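Local coordinates for protein putative transcriptional regulator (Bacteroides thetaiotaomicron, PDB 3IC7) that probably binds DNA through a winged helix-turn-helix domain of the GntR family and regulates transcription, at residues D22-G27 and G78-I83. Sequence-based numbering, arbitrary orientation.
Sequences DDILLG and GAKMLI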
# COMPACT_ATOMS: atom_id res chain seq x y z
N ASP A 22 8.33 7.52 -13.97
CA ASP A 22 9.12 7.97 -15.11
C ASP A 22 10.38 7.13 -15.22
O ASP A 22 10.81 6.83 -16.33
CB ASP A 22 9.40 9.47 -15.03
CG ASP A 22 8.26 10.32 -15.58
OD1 ASP A 22 8.10 10.35 -16.83
OD2 ASP A 22 7.53 10.94 -14.76
N ASP A 23 10.96 6.74 -14.10
CA ASP A 23 11.89 5.63 -14.15
C ASP A 23 11.21 4.55 -15.00
O ASP A 23 11.80 4.04 -15.95
CB ASP A 23 12.21 5.11 -12.75
CG ASP A 23 13.02 6.09 -11.91
OD1 ASP A 23 13.97 6.68 -12.45
OD2 ASP A 23 12.71 6.26 -10.71
N ILE A 24 9.94 4.26 -14.69
CA ILE A 24 9.21 3.13 -15.30
C ILE A 24 8.84 3.29 -16.77
O ILE A 24 8.94 2.34 -17.54
CB ILE A 24 7.90 2.76 -14.55
CG1 ILE A 24 8.21 2.02 -13.24
CG2 ILE A 24 7.01 1.87 -15.43
CD1 ILE A 24 6.95 1.60 -12.46
N LEU A 25 8.41 4.49 -17.15
CA LEU A 25 8.09 4.76 -18.54
C LEU A 25 9.34 5.04 -19.37
O LEU A 25 9.30 5.01 -20.61
CB LEU A 25 7.14 5.95 -18.63
CG LEU A 25 5.67 5.58 -18.49
CD1 LEU A 25 5.54 4.45 -17.48
CD2 LEU A 25 4.78 6.81 -18.14
N LEU A 26 10.43 5.34 -18.67
CA LEU A 26 11.75 5.41 -19.27
C LEU A 26 12.29 4.00 -19.48
O LEU A 26 13.42 3.80 -19.96
CB LEU A 26 12.72 6.18 -18.36
CG LEU A 26 12.46 7.65 -18.06
CD1 LEU A 26 13.79 8.39 -17.99
CD2 LEU A 26 11.53 8.32 -19.08
N GLY A 27 11.47 3.01 -19.10
CA GLY A 27 11.86 1.62 -19.11
C GLY A 27 13.08 1.42 -18.23
O GLY A 27 13.77 0.42 -18.35
N GLY A 78 2.34 -4.95 -17.11
CA GLY A 78 1.42 -4.02 -17.75
C GLY A 78 1.37 -2.66 -17.05
O GLY A 78 0.31 -2.04 -16.97
N ALA A 79 2.52 -2.19 -16.55
CA ALA A 79 2.56 -1.00 -15.69
C ALA A 79 2.59 0.31 -16.48
O ALA A 79 1.80 1.22 -16.19
CB ALA A 79 3.73 -1.07 -14.72
N LYS A 80 3.48 0.36 -17.49
CA LYS A 80 3.74 1.54 -18.35
C LYS A 80 2.48 2.13 -18.96
O LYS A 80 2.54 3.18 -19.59
CB LYS A 80 4.75 1.24 -19.50
CG LYS A 80 6.28 1.27 -19.15
CD LYS A 80 7.19 0.74 -20.30
CE LYS A 80 8.65 0.40 -19.86
NZ LYS A 80 8.75 -0.46 -18.64
N MSE A 81 1.33 1.48 -18.78
CA MSE A 81 0.14 1.86 -19.54
C MSE A 81 -1.02 2.30 -18.69
O MSE A 81 -1.83 3.17 -19.09
CB MSE A 81 -0.33 0.70 -20.39
CG MSE A 81 0.04 0.82 -21.86
SE MSE A 81 -1.36 0.09 -23.02
CE MSE A 81 -2.15 -1.25 -21.83
N LEU A 82 -1.14 1.70 -17.52
CA LEU A 82 -2.16 2.16 -16.63
C LEU A 82 -1.80 3.57 -16.20
O LEU A 82 -2.66 4.43 -16.10
CB LEU A 82 -2.35 1.20 -15.45
CG LEU A 82 -1.26 0.88 -14.43
CD1 LEU A 82 -1.94 0.67 -13.10
CD2 LEU A 82 -0.48 -0.34 -14.84
N ILE A 83 -0.50 3.81 -15.99
CA ILE A 83 0.02 5.11 -15.61
C ILE A 83 -0.38 6.16 -16.62
O ILE A 83 -0.96 7.20 -16.27
CB ILE A 83 1.58 5.12 -15.55
CG1 ILE A 83 2.11 4.25 -14.39
CG2 ILE A 83 2.10 6.56 -15.47
CD1 ILE A 83 3.60 3.94 -14.46
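Lys80 reaches across from the first turn of helix 79-88 to the C-terminal end of helix 15-25, where its ammonium meets the backbone carbonyl of Ile24. The chain runs extended as far as CE and bends only at its last torsion (chi4 49°), which turns NZ to within 3.0 Å of Ile24 O in a weak hydrogen bond. Gly27, closing the helix with a Schellman motif, also directs its N-H weakly at this oxygen, and Lys80 CE lies against its CA at 3.5 Å. A second weak bond, to Tyr29 O, lets the ammonium join a carbonyl of the last helical turn to one in the loop beyond it. The methylene part of the lysine is packed as well: CG lies 3.7 Å from Leu25 CD1 and 3.8 Å from Ile24 CG2. A serine here would probably leave Ile24 O and Tyr29 O without the ammonium and uncover the flank of Leu25 that the methylenes now line. Deeper in, Ile83 points toward helix 15-25 and turns CD1 to face both of its residues here, 3.6 Å from Leu25 CD1 and 4.1 Å from Ile24 CG2. Leu25 and Ile83 run past each other in opposing directions, so that Leu25 CD2 ends up near Ile83 CG2, whereas Ile24 meets Ile83 at a slant. Glu31 receives the N-H groups of Gly78, Ala79 and Lys80 at the start of helix 79-88, and Arg87 in that helix forms a salt bridge with Asp22. The contact thus packs the end of helix 15-25 against the helix that leaves the wing strands 65-68 and 72-75 and leads toward the C-terminal helices.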